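Local coordinates for protein Old Yellow Enzyme (Pichia, PDB 6AGZ) that probably catalyses the asymmetric reduction of the carbon-carbon double bond of enones, using a bound flavin mononucleotide in a TIM barrel, at residues L25-V30 with D335-L339; A57-L63 with K103-S108. All coordinates share one frame; numbering follows the deposited sequence.

Interaction 1 (L25-V30 with D335-L339); sequences LKNRLV and DDRTL
The side chains of R28 and D336 cross at about a right angle in the loops that lead into the first and last strands of the TIM barrel, 29-31 and 338-341. The guanidinium of R28 approaches end-on. Both NH1 and NH2 bond to the same oxygen, and NH2 to D336 OD1 is 2.9 Å. That oxygen lies in the guanidinium plane. It is met from above its own carboxylate plane, with the two planes 50° apart. K16 forms a second salt bridge to D336 OD1, and the backbone oxygens of K16 and P17 take R28 NE and NH2. The extended R28 chain, with CG anti to the carbonyl carbon (chi1 -47°), carries the charge out past T338. A water at the guanidinium edge accepts from R28 NH1 at 2.6 Å and probably donates to T338 O. A leucine in place of R28 would probably leave D336 without this partner and the K16 and P17 carbonyls without their donor.

Nearer the barrel, L339 crosses R28 at about a right angle, its CD2 lying 3.6 Å from R28 CB. V30 turns CG2 onto L339 CB. D335 shapes the approach to strand 338-341 through an Asx turn: D335 OD1 accepts from R337 N. The same oxygen takes the hydroxyl of T338, with T338 OG1 to D335 OD1 at 2.5 Å, on the syn side of the carboxylate.

Interaction 2 (A57-L63 with K103-S108); sequences AENNGGL and KGSHIS
The contact between A57-L63 and K103-S108 is a buried junction of backbone and side chains in the TIM barrel. It joins the loop that leads from helix 47-57 into the second strand, 63-70, to the start of the third, 106-112. The two strands run parallel, and L63 pairs with H106. H106 N donates to G62 O at 3.0 Å. Beyond this bond, L63 CD1 lies over the H106 backbone, 3.6 Å from H106 O.

S105 fastens the loop just before the strand. Its OG is anti to the carbonyl carbon (chi1 -64°), which brings it to the end of helix 47-57. There it donates to A57 O at 2.6 Å. The same OG accepts a weak bond from G61 N, so one hydroxyl joins the end of the helix to the loop that follows it.

Two glycines meet here, each with a positive phi that by itself favours glycine. G104 ends helix 87-102 in a Schellman motif, with a phi of 95°. G61 CA sits 3.3 Å from G104 O in a nearly straight CA-H...O contact.

At the helix ends, A57 CB and K103 CB are tightly packed at 3.5 Å. The K103 chain bends at chi2 (-53°) and passes across E58 at a slant, with CD against E58 CB. The charged ends separate: K103 NZ pairs with E99, and E58 OE1 with K384. A water links N59 N to K103 O.

The H106 ring turns its edge to the glycine carbonyls. G61 O lies in the ring plane, 3.4 Å from H106 CD2, and a water in the same plane donates to G61 O and lies 2.7 Å from H106 NE2.

Both contacts belong to the eight-stranded barrel and lie on the same side of the chain's centre, with their own centres about 13 Å apart. Interaction 1 packs the entry to the first strand against the entry to the eighth; interaction 2 pairs the second with the third. Segments 25-30 and 57-63 touch directly. N27 ND2 probably bonds to N60 OD1 at 2.9 Å, and K26 N to G61 O at 3.0 Å. L25 CD2 packs 3.5 Å from H106 CD2. The four segments thus form one unbroken patch of contacts from the eighth strand round to the third. Neither contact is close to the flavin: the side chains of V30 and S108 are about 9 Å and 11 Å from it.

Interaction 1 (L25-V30 with D335-L339)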
ATOM      1  N   LEU A  25      -4.152   4.823 -29.624  1.00 23.91           N
ATOM      2  CA  LEU A  25      -4.298   6.252 -29.399  1.00 22.50           C
ATOM      3  C   LEU A  25      -3.115   7.008 -29.993  1.00 23.59           C
ATOM      4  O   LEU A  25      -1.956   6.609 -29.831  1.00 24.19           O
ATOM      5  CB  LEU A  25      -4.403   6.555 -27.904  1.00 19.52           C
ATOM      6  CG  LEU A  25      -5.512   5.869 -27.105  1.00 16.97           C
ATOM      7  CD1 LEU A  25      -5.452   6.298 -25.647  1.00 15.26           C
ATOM      8  CD2 LEU A  25      -6.877   6.172 -27.699  1.00 16.98           C
ATOM      9  N   LYS A  26      -3.422   8.115 -30.675  1.00 23.08           N
ATOM     10  CA  LYS A  26      -2.390   8.944 -31.285  1.00 21.60           C
ATOM     11  C   LYS A  26      -1.611   9.745 -30.250  1.00 20.01           C
ATOM     12  O   LYS A  26      -0.456  10.105 -30.504  1.00 19.43           O
ATOM     13  CB  LYS A  26      -3.025   9.884 -32.313  1.00 21.25           C
ATOM     14  CG  LYS A  26      -2.036  10.647 -33.182  1.00 22.80           C
ATOM     15  CD  LYS A  26      -2.761  11.501 -34.213  1.00 24.21           C
ATOM     16  CE  LYS A  26      -1.785  12.328 -35.035  1.00 26.32           C
ATOM     17  NZ  LYS A  26      -2.486  13.165 -36.050  1.00 28.17           N
ATOM     18  N   ASN A  27      -2.205  10.021 -29.090  1.00 18.84           N
ATOM     19  CA  ASN A  27      -1.518  10.714 -28.011  1.00 17.76           C
ATOM     20  C   ASN A  27      -1.947  10.100 -26.684  1.00 17.84           C
ATOM     21  O   ASN A  27      -2.741   9.155 -26.638  1.00 18.17           O
ATOM     22  CB  ASN A  27      -1.788  12.227 -28.054  1.00 17.07           C
ATOM     23  CG  ASN A  27      -3.265  12.576 -27.912  1.00 17.89           C
ATOM     24  OD1 ASN A  27      -3.950  12.105 -27.003  1.00 17.17           O
ATOM     25  ND2 ASN A  27      -3.757  13.415 -28.816  1.00 17.34           N
ATOM     26  N   ARG A  28      -1.413  10.650 -25.594  1.00 16.37           N
ATOM     27  CA  ARG A  28      -1.710  10.167 -24.250  1.00 17.24           C
ATOM     28  C   ARG A  28      -2.389  11.238 -23.404  1.00 17.05           C
ATOM     29  O   ARG A  28      -2.388  11.151 -22.172  1.00 16.24           O
ATOM     30  CB  ARG A  28      -0.430   9.660 -23.583  1.00 17.99           C
ATOM     31  CG  ARG A  28       0.359   8.743 -24.507  1.00 19.30           C
ATOM     32  CD  ARG A  28       1.562   8.098 -23.850  1.00 19.67           C
ATOM     33  NE  ARG A  28       2.313   7.313 -24.827  1.00 22.01           N
ATOM     34  CZ  ARG A  28       3.376   6.570 -24.540  1.00 23.15           C
ATOM     35  NH1 ARG A  28       3.824   6.503 -23.295  1.00 21.98           N
ATOM     36  NH2 ARG A  28       3.990   5.893 -25.501  1.00 24.05           N
ATOM     37  N   LEU A  29      -2.972  12.245 -24.050  1.00 16.97           N
ATOM     38  CA  LEU A  29      -3.795  13.241 -23.381  1.00 15.61           C
ATOM     39  C   LEU A  29      -5.241  12.763 -23.376  1.00 14.01           C
ATOM     40  O   LEU A  29      -5.780  12.387 -24.423  1.00 13.78           O
ATOM     41  CB  LEU A  29      -3.681  14.594 -24.086  1.00 14.62           C
ATOM     42  CG  LEU A  29      -4.640  15.702 -23.650  1.00 15.47           C
ATOM     43  CD1 LEU A  29      -4.312  16.186 -22.245  1.00 16.05           C
ATOM     44  CD2 LEU A  29      -4.611  16.856 -24.641  1.00 16.48           C
ATOM     45  N   VAL A  30      -5.864  12.773 -22.202  1.00 15.85           N
ATOM     46  CA  VAL A  30      -7.194  12.211 -22.012  1.00 15.58           C
ATOM     47  C   VAL A  30      -8.124  13.291 -21.480  1.00 15.66           C
ATOM     48  O   VAL A  30      -7.735  14.094 -20.626  1.00 15.21           O
ATOM     49  CB  VAL A  30      -7.164  11.001 -21.054  1.00 17.26           C
ATOM     50  CG1 VAL A  30      -8.563  10.426 -20.866  1.00 17.88           C
ATOM     51  CG2 VAL A  30      -6.210   9.938 -21.569  1.00 10.58           C
ATOM     52  N   ASP A 335       7.435   6.436 -17.520  1.00 25.40           N
ATOM     53  CA  ASP A 335       7.380   5.114 -18.129  1.00 24.70           C
ATOM     54  C   ASP A 335       6.644   5.228 -19.459  1.00 24.66           C
ATOM     55  O   ASP A 335       6.410   6.328 -19.970  1.00 25.33           O
ATOM     56  CB  ASP A 335       6.735   4.094 -17.179  1.00 22.96           C
ATOM     57  CG  ASP A 335       5.348   4.510 -16.706  1.00 21.56           C
ATOM     58  OD1 ASP A 335       4.566   5.066 -17.507  1.00 20.50           O
ATOM     59  OD2 ASP A 335       5.037   4.266 -15.522  1.00 20.86           O
ATOM     60  N   ASP A 336       6.281   4.077 -20.026  1.00 24.34           N
ATOM     61  CA  ASP A 336       5.644   4.005 -21.333  1.00 24.39           C
ATOM     62  C   ASP A 336       4.186   3.560 -21.248  1.00 20.92           C
ATOM     63  O   ASP A 336       3.630   3.086 -22.244  1.00 22.09           O
ATOM     64  CB  ASP A 336       6.435   3.066 -22.244  1.00 26.50           C
ATOM     65  CG  ASP A 336       6.272   3.398 -23.712  1.00 28.63           C
ATOM     66  OD1 ASP A 336       6.196   4.599 -24.047  1.00 29.35           O
ATOM     67  OD2 ASP A 336       6.222   2.457 -24.532  1.00 29.22           O
ATOM     68  N   ARG A 337       3.551   3.707 -20.080  1.00 17.39           N
ATOM     69  CA  ARG A 337       2.184   3.234 -19.890  1.00 16.21           C
ATOM     70  C   ARG A 337       1.301   4.261 -19.184  1.00 15.18           C
ATOM     71  O   ARG A 337       0.257   3.894 -18.636  1.00 15.10           O
ATOM     72  CB  ARG A 337       2.174   1.909 -19.115  1.00 15.40           C
ATOM     73  CG  ARG A 337       3.012   1.884 -17.830  1.00 16.58           C
ATOM     74  CD  ARG A 337       2.261   2.465 -16.635  1.00 18.33           C
ATOM     75  NE  ARG A 337       2.963   2.266 -15.371  1.00 19.33           N
ATOM     76  CZ  ARG A 337       2.543   1.457 -14.402  1.00 19.39           C
ATOM     77  NH1 ARG A 337       1.417   0.773 -14.547  1.00 17.68           N
ATOM     78  NH2 ARG A 337       3.245   1.338 -13.283  1.00 19.13           N
ATOM     79  N   THR A 338       1.680   5.535 -19.195  1.00 15.52           N
ATOM     80  CA  THR A 338       0.996   6.557 -18.416  1.00 16.01           C
ATOM     81  C   THR A 338       0.242   7.516 -19.328  1.00 16.84           C
ATOM     82  O   THR A 338       0.831   8.110 -20.238  1.00 19.27           O
ATOM     83  CB  THR A 338       1.985   7.336 -17.545  1.00 15.84           C
ATOM     84  OG1 THR A 338       2.622   6.439 -16.627  1.00 15.90           O
ATOM     85  CG2 THR A 338       1.262   8.423 -16.764  1.00 15.13           C
ATOM     86  N   LEU A 339      -1.055   7.659 -19.077  1.00 15.84           N
ATOM     87  CA  LEU A 339      -1.894   8.670 -19.702  1.00 16.52           C
ATOM     88  C   LEU A 339      -2.086   9.835 -18.737  1.00 16.51           C
ATOM     89  O   LEU A 339      -2.087   9.658 -17.517  1.00 16.21           O
ATOM     90  CB  LEU A 339      -3.255   8.090 -20.093  1.00 18.09           C
ATOM     91  CG  LEU A 339      -3.272   6.812 -20.934  1.00 18.49           C
ATOM     92  CD1 LEU A 339      -4.700   6.327 -21.134  1.00 17.87           C
ATOM     93  CD2 LEU A 339      -2.592   7.036 -22.273  1.00 19.40           C
TER
HETATM   94  O   HOH W   1       3.279   7.336 -20.905  1.00 21.98           O

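Interaction 2 (A57-L63 with K103-S108)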
ATOM      1  N   ALA A  57     -12.961  15.847 -30.188  1.00 16.97           N
ATOM      2  CA  ALA A  57     -12.438  14.737 -30.967  1.00 16.13           C
ATOM      3  C   ALA A  57     -11.736  15.200 -32.236  1.00 16.87           C
ATOM      4  O   ALA A  57     -10.990  14.418 -32.838  1.00 16.67           O
ATOM      5  CB  ALA A  57     -13.568  13.764 -31.318  1.00 15.95           C
ATOM      6  N   GLU A  58     -11.943  16.450 -32.642  1.00 17.74           N
ATOM      7  CA  GLU A  58     -11.285  16.989 -33.824  1.00 20.49           C
ATOM      8  C   GLU A  58      -9.819  17.289 -33.531  1.00 20.40           C
ATOM      9  O   GLU A  58      -9.480  17.849 -32.485  1.00 20.90           O
ATOM     10  CB  GLU A  58     -11.999  18.261 -34.285  1.00 21.80           C
ATOM     11  CG  GLU A  58     -11.445  18.885 -35.555  1.00 24.96           C
ATOM     12  CD  GLU A  58     -12.037  20.255 -35.830  1.00 28.10           C
ATOM     13  OE1 GLU A  58     -12.275  21.004 -34.858  1.00 28.30           O
ATOM     14  OE2 GLU A  58     -12.271  20.582 -37.013  1.00 29.58           O
ATOM     15  N   ASN A  59      -8.950  16.904 -34.469  1.00 20.32           N
ATOM     16  CA  ASN A  59      -7.509  17.163 -34.379  1.00 21.38           C
ATOM     17  C   ASN A  59      -6.912  16.593 -33.093  1.00 22.95           C
ATOM     18  O   ASN A  59      -6.004  17.179 -32.500  1.00 24.96           O
ATOM     19  CB  ASN A  59      -7.207  18.661 -34.488  1.00 20.85           C
ATOM     20  CG  ASN A  59      -7.672  19.260 -35.801  1.00 21.68           C
ATOM     21  OD1 ASN A  59      -7.588  18.626 -36.852  1.00 22.47           O
ATOM     22  ND2 ASN A  59      -8.165  20.491 -35.744  1.00 20.49           N
ATOM     23  N   ASN A  60      -7.425  15.445 -32.644  1.00 23.71           N
ATOM     24  CA  ASN A  60      -6.973  14.876 -31.379  1.00 24.52           C
ATOM     25  C   ASN A  60      -6.310  13.515 -31.541  1.00 25.92           C
ATOM     26  O   ASN A  60      -5.134  13.365 -31.193  1.00 27.04           O
ATOM     27  CB  ASN A  60      -8.162  14.781 -30.412  1.00 22.84           C
ATOM     28  CG  ASN A  60      -7.742  14.460 -28.988  1.00 22.27           C
ATOM     29  OD1 ASN A  60      -6.593  14.107 -28.725  1.00 22.59           O
ATOM     30  ND2 ASN A  60      -8.682  14.581 -28.057  1.00 20.96           N
ATOM     31  N   GLY A  61      -7.014  12.517 -32.079  1.00 25.89           N
ATOM     32  CA  GLY A  61      -6.492  11.166 -32.122  1.00 26.15           C
ATOM     33  C   GLY A  61      -6.450  10.438 -30.794  1.00 24.45           C
ATOM     34  O   GLY A  61      -6.221   9.223 -30.784  1.00 24.50           O
ATOM     35  N   GLY A  62      -6.661  11.131 -29.677  1.00 23.56           N
ATOM     36  CA  GLY A  62      -6.557  10.540 -28.356  1.00 19.44           C
ATOM     37  C   GLY A  62      -7.870   9.980 -27.849  1.00 17.46           C
ATOM     38  O   GLY A  62      -8.800   9.705 -28.613  1.00 16.62           O
ATOM     39  N   LEU A  63      -7.943   9.810 -26.531  1.00 15.53           N
ATOM     40  CA  LEU A  63      -9.099   9.212 -25.877  1.00 15.68           C
ATOM     41  C   LEU A  63      -9.925  10.283 -25.176  1.00 15.51           C
ATOM     42  O   LEU A  63      -9.377  11.137 -24.471  1.00 14.86           O
ATOM     43  CB  LEU A  63      -8.672   8.147 -24.864  1.00 15.42           C
ATOM     44  CG  LEU A  63      -9.815   7.478 -24.092  1.00 15.03           C
ATOM     45  CD1 LEU A  63     -10.671   6.627 -25.019  1.00 13.81           C
ATOM     46  CD2 LEU A  63      -9.286   6.650 -22.929  1.00 14.91           C
ATOM     47  N   LYS A 103     -14.282  11.885 -36.354  1.00 19.91           N
ATOM     48  CA  LYS A 103     -13.261  12.888 -36.094  1.00 21.14           C
ATOM     49  C   LYS A 103     -11.860  12.298 -35.999  1.00 20.26           C
ATOM     50  O   LYS A 103     -10.885  13.053 -36.077  1.00 20.84           O
ATOM     51  CB  LYS A 103     -13.598  13.636 -34.811  1.00 21.98           C
ATOM     52  CG  LYS A 103     -14.517  14.821 -34.996  1.00 23.24           C
ATOM     53  CD  LYS A 103     -13.991  15.769 -36.056  1.00 25.31           C
ATOM     54  CE  LYS A 103     -15.087  16.686 -36.556  1.00 27.27           C
ATOM     55  NZ  LYS A 103     -15.846  17.280 -35.422  1.00 29.46           N
ATOM     56  N   GLY A 104     -11.731  10.986 -35.832  1.00 17.91           N
ATOM     57  CA  GLY A 104     -10.439  10.351 -35.677  1.00 17.98           C
ATOM     58  C   GLY A 104      -9.991  10.135 -34.249  1.00 17.88           C
ATOM     59  O   GLY A 104      -8.820   9.809 -34.032  1.00 17.61           O
ATOM     60  N   SER A 105     -10.876  10.308 -33.274  1.00 17.56           N
ATOM     61  CA  SER A 105     -10.569  10.075 -31.873  1.00 16.53           C
ATOM     62  C   SER A 105     -11.282   8.818 -31.386  1.00 16.38           C
ATOM     63  O   SER A 105     -11.964   8.121 -32.144  1.00 16.52           O
ATOM     64  CB  SER A 105     -10.950  11.289 -31.025  1.00 17.18           C
ATOM     65  OG  SER A 105     -10.169  12.418 -31.375  1.00 18.46           O
ATOM     66  N   HIS A 106     -11.117   8.534 -30.097  1.00 16.35           N
ATOM     67  CA  HIS A 106     -11.695   7.363 -29.461  1.00 16.84           C
ATOM     68  C   HIS A 106     -12.337   7.790 -28.150  1.00 16.86           C
ATOM     69  O   HIS A 106     -11.969   8.809 -27.561  1.00 16.66           O
ATOM     70  CB  HIS A 106     -10.630   6.285 -29.228  1.00 19.00           C
ATOM     71  CG  HIS A 106      -9.684   6.122 -30.376  1.00 22.41           C
ATOM     72  ND1 HIS A 106      -9.836   5.143 -31.334  1.00 23.26           N
ATOM     73  CD2 HIS A 106      -8.579   6.822 -30.727  1.00 23.16           C
ATOM     74  CE1 HIS A 106      -8.861   5.243 -32.222  1.00 24.07           C
ATOM     75  NE2 HIS A 106      -8.086   6.255 -31.876  1.00 24.47           N
ATOM     76  N   ILE A 107     -13.309   7.006 -27.690  1.00 16.89           N
ATOM     77  CA  ILE A 107     -14.143   7.422 -26.570  1.00 16.71           C
ATOM     78  C   ILE A 107     -14.476   6.227 -25.685  1.00 16.29           C
ATOM     79  O   ILE A 107     -14.745   5.124 -26.174  1.00 16.38           O
ATOM     80  CB  ILE A 107     -15.424   8.131 -27.063  1.00 16.58           C
ATOM     81  CG1 ILE A 107     -16.210   8.713 -25.887  1.00 16.48           C
ATOM     82  CG2 ILE A 107     -16.286   7.190 -27.900  1.00 16.47           C
ATOM     83  CD1 ILE A 107     -17.279   9.695 -26.309  1.00 18.14           C
ATOM     84  N   SER A 108     -14.434   6.455 -24.374  1.00 16.25           N
ATOM     85  CA  SER A 108     -14.877   5.506 -23.366  1.00 14.63           C
ATOM     86  C   SER A 108     -16.018   6.130 -22.574  1.00 14.86           C
ATOM     87  O   SER A 108     -16.042   7.343 -22.352  1.00 14.16           O
ATOM     88  CB  SER A 108     -13.731   5.123 -22.419  1.00 16.03           C
ATOM     89  OG  SER A 108     -14.211   4.442 -21.273  1.00 17.14           O
TER
HETATM   90  O   HOH W   2      -9.812  15.529 -36.851  1.00 22.02           O
HETATM   91  O   HOH W   3      -6.218   7.401 -33.382  1.00 23.80           O